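Local coordinates for malic enzyme (Entamoeba histolytica, PDB 3NV9), which probably catalyses the oxidative decarboxylation of malate to pyruvate, with a nicotinamide cofactor as electron acceptor, at residues A[332-337]-A[351-356]; A[207-212]-A[343-348]; A[13-18]-A[22-27]. All coordinates share one frame; numbering follows the deposited sequence.

Contact 1 of 3, residues A[332-337]-A[351-356]; sequences EIYPYE and GDFPNQ. With NA (sodium ion), chain J.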
loop_
_atom_site.group_PDB
_atom_site.type_symbol
_atom_site.label_atom_id
_atom_site.label_comp_id
_atom_site.label_asym_id
_atom_site.label_seq_id
_atom_site.Cartn_x
_atom_site.Cartn_y
_atom_site.Cartn_z
ATOM N N GLU A 332 1.610 -1.404 33.196
ATOM C CA GLU A 332 2.558 -1.489 34.292
ATOM C C GLU A 332 1.926 -2.026 35.581
ATOM O O GLU A 332 2.600 -2.649 36.387
ATOM C CB GLU A 332 3.171 -0.108 34.503
ATOM C CG GLU A 332 4.053 0.312 33.348
ATOM C CD GLU A 332 3.308 1.071 32.236
ATOM O OE1 GLU A 332 2.081 0.843 31.988
ATOM O OE2 GLU A 332 4.000 1.876 31.566
ATOM N N ILE A 333 0.651 -1.747 35.773
ATOM C CA ILE A 333 -0.092 -2.251 36.882
ATOM C C ILE A 333 -1.527 -2.318 36.374
ATOM O O ILE A 333 -1.920 -1.498 35.562
ATOM C CB ILE A 333 0.034 -1.355 38.182
ATOM C CG1 ILE A 333 -0.171 -2.209 39.426
ATOM C CG2 ILE A 333 -1.015 -0.219 38.194
ATOM C CD1 ILE A 333 -0.265 -1.416 40.762
ATOM N N TYR A 334 -2.315 -3.296 36.808
ATOM C CA TYR A 334 -3.688 -3.364 36.306
ATOM C C TYR A 334 -4.580 -2.371 37.060
ATOM O O TYR A 334 -4.316 -2.053 38.211
ATOM C CB TYR A 334 -4.292 -4.784 36.411
ATOM C CG TYR A 334 -3.817 -5.799 35.377
ATOM C CD1 TYR A 334 -2.996 -6.881 35.760
ATOM C CD2 TYR A 334 -4.226 -5.713 34.020
ATOM C CE1 TYR A 334 -2.584 -7.842 34.852
ATOM C CE2 TYR A 334 -3.822 -6.677 33.065
ATOM C CZ TYR A 334 -3.001 -7.738 33.508
ATOM O OH TYR A 334 -2.615 -8.706 32.638
ATOM N N PRO A 335 -5.634 -1.879 36.399
ATOM C CA PRO A 335 -6.574 -0.922 37.010
ATOM C C PRO A 335 -7.058 -1.323 38.409
ATOM O O PRO A 335 -7.045 -0.477 39.304
ATOM C CB PRO A 335 -7.758 -0.901 36.011
ATOM C CG PRO A 335 -7.087 -1.177 34.648
ATOM C CD PRO A 335 -5.823 -2.008 34.934
ATOM N N TYR A 336 -7.500 -2.566 38.624
ATOM C CA TYR A 336 -8.042 -2.941 39.954
ATOM C C TYR A 336 -6.947 -2.859 41.040
ATOM O O TYR A 336 -7.255 -2.609 42.226
ATOM C CB TYR A 336 -8.628 -4.371 39.969
ATOM C CG TYR A 336 -7.580 -5.467 40.148
ATOM C CD1 TYR A 336 -7.232 -5.948 41.419
ATOM C CD2 TYR A 336 -6.930 -5.995 39.047
ATOM C CE1 TYR A 336 -6.245 -6.964 41.594
ATOM C CE2 TYR A 336 -5.953 -6.995 39.187
ATOM C CZ TYR A 336 -5.615 -7.484 40.453
ATOM O OH TYR A 336 -4.637 -8.441 40.529
ATOM N N GLU A 337 -5.688 -3.086 40.644
ATOM C CA GLU A 337 -4.548 -2.987 41.615
ATOM C C GLU A 337 -4.333 -1.533 41.953
ATOM O O GLU A 337 -4.170 -1.216 43.117
ATOM C CB GLU A 337 -3.229 -3.526 41.065
ATOM C CG GLU A 337 -3.256 -4.965 40.652
ATOM C CD GLU A 337 -1.904 -5.413 40.127
ATOM O OE1 GLU A 337 -1.714 -5.348 38.875
ATOM O OE2 GLU A 337 -1.025 -5.796 40.963
ATOM N N GLY A 351 -8.384 -1.253 25.101
ATOM C CA GLY A 351 -9.839 -1.054 25.041
ATOM C C GLY A 351 -10.674 -2.022 25.849
ATOM O O GLY A 351 -11.901 -1.983 25.788
ATOM N N ASP A 352 -10.026 -2.928 26.601
ATOM C CA ASP A 352 -10.783 -3.838 27.438
ATOM C C ASP A 352 -10.844 -3.408 28.896
ATOM O O ASP A 352 -11.429 -4.137 29.750
ATOM C CB ASP A 352 -10.350 -5.297 27.267
ATOM C CG ASP A 352 -8.900 -5.542 27.668
ATOM O OD1 ASP A 352 -7.986 -4.732 27.399
ATOM O OD2 ASP A 352 -8.673 -6.622 28.214
ATOM N N PHE A 353 -10.263 -2.239 29.169
ATOM C CA PHE A 353 -10.370 -1.556 30.469
ATOM C C PHE A 353 -10.902 -0.186 30.204
ATOM O O PHE A 353 -10.732 0.315 29.113
ATOM C CB PHE A 353 -9.005 -1.419 31.175
ATOM C CG PHE A 353 -8.429 -2.726 31.591
ATOM C CD1 PHE A 353 -9.102 -3.536 32.494
ATOM C CD2 PHE A 353 -7.222 -3.184 31.038
ATOM C CE1 PHE A 353 -8.589 -4.837 32.848
ATOM C CE2 PHE A 353 -6.671 -4.476 31.396
ATOM C CZ PHE A 353 -7.363 -5.292 32.320
ATOM N N PRO A 354 -11.543 0.437 31.200
ATOM C CA PRO A 354 -11.922 1.847 31.025
ATOM C C PRO A 354 -10.751 2.787 30.703
ATOM O O PRO A 354 -9.591 2.481 31.013
ATOM C CB PRO A 354 -12.514 2.216 32.407
ATOM C CG PRO A 354 -13.146 0.856 32.889
ATOM C CD PRO A 354 -12.055 -0.130 32.474
ATOM N N ASN A 355 -11.092 3.915 30.078
ATOM C CA ASN A 355 -10.219 5.067 29.876
ATOM C C ASN A 355 -9.051 4.689 28.985
ATOM O O ASN A 355 -7.903 4.674 29.407
ATOM C CB ASN A 355 -9.749 5.663 31.227
ATOM C CG ASN A 355 -10.929 6.104 32.151
ATOM O OD1 ASN A 355 -11.901 6.744 31.706
ATOM N ND2 ASN A 355 -10.804 5.806 33.444
ATOM N N GLN A 356 -9.354 4.337 27.737
ATOM C CA GLN A 356 -8.292 3.918 26.813
ATOM C C GLN A 356 -7.604 5.141 26.297
ATOM O O GLN A 356 -8.141 5.868 25.434
ATOM C CB GLN A 356 -8.787 3.061 25.641
ATOM C CG GLN A 356 -7.619 2.738 24.654
ATOM C CD GLN A 356 -7.954 1.697 23.592
ATOM O OE1 GLN A 356 -7.073 0.954 23.131
ATOM N NE2 GLN A 356 -9.216 1.617 23.220
HETATM NA NA NA J . -7.775 1.498 29.207
#

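Contact 2 of 3, residues A[207-212]-A[343-348]; sequences LNALKL and AYIVAT. With NA (sodium ion), chain J.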
loop_
_atom_site.group_PDB
_atom_site.type_symbol
_atom_site.label_atom_id
_atom_site.label_comp_id
_atom_site.label_asym_id
_atom_site.label_seq_id
_atom_site.Cartn_x
_atom_site.Cartn_y
_atom_site.Cartn_z
ATOM N N LEU A 207 -6.544 16.414 30.597
ATOM C CA LEU A 207 -7.443 17.583 30.627
ATOM C C LEU A 207 -8.727 17.235 31.334
ATOM O O LEU A 207 -9.097 17.898 32.298
ATOM C CB LEU A 207 -7.729 18.117 29.213
ATOM C CG LEU A 207 -6.557 18.881 28.595
ATOM C CD1 LEU A 207 -6.902 19.291 27.202
ATOM C CD2 LEU A 207 -6.133 20.118 29.434
ATOM N N ASN A 208 -9.375 16.155 30.912
ATOM C CA ASN A 208 -10.627 15.730 31.558
ATOM C C ASN A 208 -10.498 15.173 32.970
ATOM O O ASN A 208 -11.313 15.495 33.854
ATOM C CB ASN A 208 -11.381 14.777 30.681
ATOM C CG ASN A 208 -12.024 15.494 29.552
ATOM O OD1 ASN A 208 -12.246 16.691 29.646
ATOM N ND2 ASN A 208 -12.313 14.798 28.471
ATOM N N ALA A 209 -9.467 14.349 33.174
ATOM C CA ALA A 209 -9.040 13.907 34.502
ATOM C C ALA A 209 -8.881 15.100 35.449
ATOM O O ALA A 209 -9.427 15.097 36.538
ATOM C CB ALA A 209 -7.745 13.062 34.400
ATOM N N LEU A 210 -8.174 16.137 35.025
ATOM C CA LEU A 210 -8.035 17.338 35.852
ATOM C C LEU A 210 -9.362 18.028 36.178
ATOM O O LEU A 210 -9.549 18.470 37.318
ATOM C CB LEU A 210 -7.029 18.329 35.276
ATOM C CG LEU A 210 -5.570 17.884 35.344
ATOM C CD1 LEU A 210 -4.778 18.939 34.694
ATOM C CD2 LEU A 210 -5.005 17.637 36.750
ATOM N N LYS A 211 -10.272 18.111 35.208
ATOM C CA LYS A 211 -11.603 18.657 35.476
ATOM C C LYS A 211 -12.306 17.823 36.528
ATOM O O LYS A 211 -12.881 18.362 37.461
ATOM C CB LYS A 211 -12.455 18.701 34.207
ATOM C CG LYS A 211 -12.282 19.988 33.434
ATOM C CD LYS A 211 -12.566 19.827 31.975
ATOM C CE LYS A 211 -12.143 21.085 31.183
ATOM N NZ LYS A 211 -13.241 22.084 31.229
ATOM N N LEU A 212 -12.270 16.507 36.370
ATOM C CA LEU A 212 -12.936 15.632 37.330
ATOM C C LEU A 212 -12.433 15.788 38.760
ATOM O O LEU A 212 -13.225 15.678 39.663
ATOM C CB LEU A 212 -12.850 14.161 36.912
ATOM C CG LEU A 212 -13.781 13.871 35.739
ATOM C CD1 LEU A 212 -13.372 12.643 34.879
ATOM C CD2 LEU A 212 -15.229 13.796 36.274
ATOM N N ALA A 343 -6.147 4.913 43.705
ATOM C CA ALA A 343 -6.176 5.741 42.496
ATOM C C ALA A 343 -7.623 6.107 42.203
ATOM O O ALA A 343 -8.529 5.282 42.360
ATOM C CB ALA A 343 -5.553 5.018 41.318
ATOM N N TYR A 344 -7.835 7.351 41.806
ATOM C CA TYR A 344 -9.192 7.801 41.542
ATOM C C TYR A 344 -9.583 7.596 40.069
ATOM O O TYR A 344 -10.722 7.171 39.742
ATOM C CB TYR A 344 -9.304 9.256 41.946
ATOM C CG TYR A 344 -10.685 9.796 41.850
ATOM C CD1 TYR A 344 -11.719 9.306 42.646
ATOM C CD2 TYR A 344 -10.965 10.807 40.971
ATOM C CE1 TYR A 344 -13.007 9.838 42.540
ATOM C CE2 TYR A 344 -12.217 11.352 40.882
ATOM C CZ TYR A 344 -13.226 10.870 41.642
ATOM O OH TYR A 344 -14.464 11.444 41.480
ATOM N N ILE A 345 -8.628 7.924 39.206
ATOM C CA ILE A 345 -8.707 7.785 37.752
ATOM C C ILE A 345 -7.490 6.989 37.288
ATOM O O ILE A 345 -6.346 7.300 37.673
ATOM C CB ILE A 345 -8.728 9.159 37.072
ATOM C CG1 ILE A 345 -10.022 9.917 37.404
ATOM C CG2 ILE A 345 -8.490 9.080 35.562
ATOM C CD1 ILE A 345 -9.918 11.381 37.144
ATOM N N VAL A 346 -7.754 5.956 36.489
ATOM C CA VAL A 346 -6.712 5.085 35.908
ATOM C C VAL A 346 -6.994 4.883 34.423
ATOM O O VAL A 346 -8.130 4.525 34.027
ATOM C CB VAL A 346 -6.699 3.655 36.580
ATOM C CG1 VAL A 346 -5.506 2.816 36.079
ATOM C CG2 VAL A 346 -6.663 3.746 38.095
ATOM N N ALA A 347 -5.965 5.113 33.611
ATOM C CA ALA A 347 -6.017 4.847 32.185
ATOM C C ALA A 347 -4.987 3.799 31.821
ATOM O O ALA A 347 -3.897 3.748 32.420
ATOM C CB ALA A 347 -5.695 6.077 31.420
ATOM N N THR A 348 -5.307 3.010 30.799
ATOM C CA THR A 348 -4.331 2.140 30.137
ATOM C C THR A 348 -4.391 2.353 28.627
ATOM O O THR A 348 -5.190 3.144 28.116
ATOM C CB THR A 348 -4.538 0.604 30.476
ATOM O OG1 THR A 348 -5.566 0.044 29.686
ATOM C CG2 THR A 348 -4.876 0.360 31.905
HETATM NA NA NA J . -7.775 1.498 29.207
#

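Contact 3 of 3, residues A[13-18]-A[22-27]; sequences ECLPST and EQRAVA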
loop_
_atom_site.group_PDB
_atom_site.type_symbol
_atom_site.label_atom_id
_atom_site.label_comp_id
_atom_site.label_asym_id
_atom_site.label_seq_id
_atom_site.Cartn_x
_atom_site.Cartn_y
_atom_site.Cartn_z
ATOM N N GLU A 13 -19.267 -10.674 31.409
ATOM C CA GLU A 13 -20.295 -11.592 31.924
ATOM C C GLU A 13 -20.006 -13.040 31.560
ATOM O O GLU A 13 -20.528 -13.949 32.185
ATOM C CB GLU A 13 -21.680 -11.184 31.403
ATOM C CG GLU A 13 -22.101 -9.745 31.800
ATOM C CD GLU A 13 -21.545 -8.596 30.874
ATOM O OE1 GLU A 13 -20.456 -8.690 30.261
ATOM O OE2 GLU A 13 -22.208 -7.549 30.769
ATOM N N CYS A 14 -19.200 -13.260 30.520
ATOM C CA CYS A 14 -18.864 -14.623 30.101
ATOM C C CYS A 14 -17.668 -15.154 30.875
ATOM O O CYS A 14 -17.331 -16.331 30.789
ATOM C CB CYS A 14 -18.595 -14.687 28.592
ATOM S SG CYS A 14 -20.056 -14.279 27.591
ATOM N N LEU A 15 -16.998 -14.259 31.593
ATOM C CA LEU A 15 -15.917 -14.645 32.472
ATOM C C LEU A 15 -16.559 -14.972 33.812
ATOM O O LEU A 15 -17.305 -14.153 34.392
ATOM C CB LEU A 15 -14.876 -13.535 32.600
ATOM C CG LEU A 15 -13.555 -13.497 31.811
ATOM C CD1 LEU A 15 -13.357 -14.584 30.802
ATOM C CD2 LEU A 15 -13.362 -12.162 31.196
ATOM N N PRO A 16 -16.316 -16.197 34.278
ATOM C CA PRO A 16 -16.951 -16.724 35.494
ATOM C C PRO A 16 -16.810 -15.825 36.720
ATOM O O PRO A 16 -15.723 -15.284 36.998
ATOM C CB PRO A 16 -16.230 -18.052 35.709
ATOM C CG PRO A 16 -15.812 -18.472 34.300
ATOM C CD PRO A 16 -15.540 -17.212 33.545
ATOM N N SER A 17 -17.926 -15.678 37.439
ATOM C CA SER A 17 -17.965 -15.025 38.754
ATOM C C SER A 17 -16.769 -15.345 39.660
ATOM O O SER A 17 -16.197 -14.450 40.292
ATOM C CB SER A 17 -19.238 -15.440 39.491
ATOM O OG SER A 17 -20.197 -14.376 39.506
ATOM N N THR A 18 -16.390 -16.618 39.705
ATOM C CA THR A 18 -15.501 -17.117 40.760
ATOM C C THR A 18 -14.064 -16.692 40.574
ATOM O O THR A 18 -13.257 -16.805 41.517
ATOM C CB THR A 18 -15.529 -18.630 40.823
ATOM O OG1 THR A 18 -15.452 -19.144 39.486
ATOM C CG2 THR A 18 -16.845 -19.112 41.506
ATOM N N GLU A 22 -7.080 -10.934 39.664
ATOM C CA GLU A 22 -5.900 -11.315 38.918
ATOM C C GLU A 22 -6.226 -12.261 37.750
ATOM O O GLU A 22 -5.983 -11.940 36.597
ATOM C CB GLU A 22 -4.867 -11.928 39.884
ATOM C CG GLU A 22 -3.693 -12.601 39.212
ATOM C CD GLU A 22 -2.611 -12.937 40.198
ATOM O OE1 GLU A 22 -2.246 -14.127 40.303
ATOM O OE2 GLU A 22 -2.125 -12.009 40.896
ATOM N N GLN A 23 -6.803 -13.410 38.055
ATOM C CA GLN A 23 -7.305 -14.310 37.032
ATOM C C GLN A 23 -8.132 -13.593 35.944
ATOM O O GLN A 23 -7.922 -13.835 34.744
ATOM C CB GLN A 23 -8.140 -15.455 37.629
ATOM C CG GLN A 23 -7.361 -16.494 38.486
ATOM C CD GLN A 23 -8.330 -17.492 39.195
ATOM O OE1 GLN A 23 -9.291 -17.053 39.804
ATOM N NE2 GLN A 23 -8.096 -18.821 39.049
ATOM N N ARG A 24 -9.073 -12.749 36.357
ATOM C CA ARG A 24 -9.950 -12.072 35.415
ATOM C C ARG A 24 -9.116 -11.183 34.464
ATOM O O ARG A 24 -9.254 -11.295 33.237
ATOM C CB ARG A 24 -11.091 -11.331 36.145
ATOM C CG ARG A 24 -11.810 -10.249 35.315
ATOM C CD ARG A 24 -13.053 -9.657 36.039
ATOM N NE ARG A 24 -13.961 -10.720 36.417
ATOM C CZ ARG A 24 -15.075 -11.024 35.755
ATOM N NH1 ARG A 24 -15.442 -10.339 34.676
ATOM N NH2 ARG A 24 -15.821 -12.030 36.172
ATOM N N ALA A 25 -8.214 -10.364 35.019
ATOM C CA ALA A 25 -7.307 -9.548 34.197
ATOM C C ALA A 25 -6.430 -10.369 33.255
ATOM O O ALA A 25 -6.257 -10.030 32.077
ATOM C CB ALA A 25 -6.439 -8.595 35.058
ATOM N N VAL A 26 -5.868 -11.459 33.768
ATOM C CA VAL A 26 -4.970 -12.280 32.955
ATOM C C VAL A 26 -5.796 -12.937 31.879
ATOM O O VAL A 26 -5.355 -12.966 30.750
ATOM C CB VAL A 26 -4.223 -13.341 33.801
ATOM C CG1 VAL A 26 -3.491 -14.402 32.890
ATOM C CG2 VAL A 26 -3.224 -12.649 34.714
ATOM N N ALA A 27 -6.991 -13.439 32.211
ATOM C CA ALA A 27 -7.861 -14.133 31.241
ATOM C C ALA A 27 -8.355 -13.223 30.146
ATOM O O ALA A 27 -8.464 -13.669 29.023
ATOM C CB ALA A 27 -9.051 -14.845 31.887
HETATM O O HOH W 1 -18.680 -12.218 35.748
HETATM O O HOH W 2 -14.447 -12.282 38.722
#

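Contact 1 of 3, residues A[332-337]-A[351-356]
With CG beside its backbone N and anti to its carbonyl carbon (chi1 -67°), Phe-353 presents its ring to Pro-335 and Tyr-334. Tyr-334 takes the same kind of first torsion (chi1 -76°), and this brings its ring to the far end of the phenylalanine. Two contacts on one ring result. Pro-335 CG sits over a face, 4.0 Å from the ring centroid of Phe-353, a CH-pi contact displaced toward the rim near Phe-353 CG. At the other end of the ring, Phe-353 CZ comes to 3.6 Å from Tyr-334 CD2; the two ring planes meet at 61° and the pairing is oblique. The place in the fold is the Rossmann-type NAD-binding domain, where the start of helix 335-340 meets the loop that follows strand 345-348. That helix start is fixed locally: Glu-337, three residues on from the N-cap residue Tyr-334, folds back so that its OE1 takes the N-H of Tyr-334 at 3.0 Å. The loop has an anchor of its own. The sodium ion is held by Pro-354 O at 2.7 Å, with Thr-348 OG1 and Arg-350 O as the other protein ligands, while Asp-352 forms a salt bridge with Arg-350.

Contact 2 of 3, residues A[207-212]-A[343-348]
Where Ile-345 meets Ala-209 and Leu-212 no flat side chain lies between them; the flat groups stand beside the aliphatic core. The ring of Tyr-344 borders it on the Leu-212 side, its rim atom CE2 coming no nearer than 4.6 Å to Leu-212 O. The pi system of the same ring meets the charge of Lys-320 in a cation-pi contact, while the amide of Asn-208 is turned to Ile-404 O and Ala-391 O, which its ND2 binds.

The centre of the contact is one methyl group, CD1 of Ile-345, which meets both helix residues. Ile-345 holds CG1 beside its backbone N (chi1 -67°) and continues nearly extended (chi2 162°), so that CD1 is carried up to the helix. There it lies 3.8 Å from Ala-209 CA and 3.9 Å from Ala-209 CB. One turn further along, Leu-212 CB approaches the same CD1 at 4.0 Å. Ala-209 CA and Ile-345 CA are 6.9 Å apart, a closeness consistent with the small side chain of Ala-209. No hydrogen bond crosses the interface, and both Ala-209 and Ile-345 are buried. Val-213 adds a further apolar contact to Ile-345, and Ile-322 of the adjoining strand touches Ala-209.

Further along the chain, well away from the helix, Thr-348 OG1 binds the sodium ion at 2.7 Å; its first torsion (chi1 81°) places the hydroxyl between the backbone N and the carbonyl carbon. Backbone bonds of Ile-345 to Val-323 and of Ala-347 to Val-323 and Cys-325 join strand 345-348, the outermost within this chain, to strand 322-325. A helix laid by apolar side chains on an edge strand of a largely parallel sheet is the layered alpha/beta packing of a Rossmann-type NAD-binding domain.

Contact 3 of 3, residues A[13-18]-A[22-27]
Arg-24 reaches back across the turn to Leu-15, and the tight part of the contact is built round its guanidinium. One face of that group lies over Leu-15 CB, which is 3.9 Å from Arg-24 NH1. Its NH2 gives a weak, bent hydrogen bond to Leu-15 O at 3.1 Å, with an N-H...O angle of 133°. The chain leaves with CG anti to the backbone N (chi1 162°) and bends at chi3 (-55°), which turns the head group toward the loop. Apolar packing is looser: Leu-15 CD1 and Ala-27 CB are 4.4 Å apart.

The solvent side is bridged by water. Water 1 donates to Leu-15 O and accepts from Arg-24 NH2 at 2.9 Å. Water 2 lies in the guanidinium plane, accepting from Arg-24 NE at 2.8 Å and donating to Ser-17 O, while Ser-17 and Thr-18 themselves are exposed. The elements joined are the end of helix 11-14 with its following loop and the start of helix 21-43; helix 470-485 packs on Leu-15 and Pro-16. Arg-24 NH1 also forms a salt bridge with Glu-12. The chemistry thus implies a mixed fastening: the guanidinium packs on an apolar CB while its N-H groups meet a carboxylate, weakly the Leu-15 carbonyl, and waters.

Overall arrangement
Contact 2 is the buried one, its close contacts all aliphatic; contact 1 lies at the surface and is built on rings, and contact 3, partly buried, relies on charge and water as well as on apolar packing. Contacts 1 and 2 belong together: their segments alternate along the chain, and each contact supplies a sodium ligand, Pro-354 O and Thr-348 OG1 respectively. Asn-355 ND2 joins them through a probable hydrogen bond to Val-346 O, 3.0 Å away. Contact 3 stands apart in sequence but packs on contact 1, with Tyr-334 CD2 3.8 Å from Ala-25 CB. From contact 2 it is separated by about 10 Å between nearest atoms.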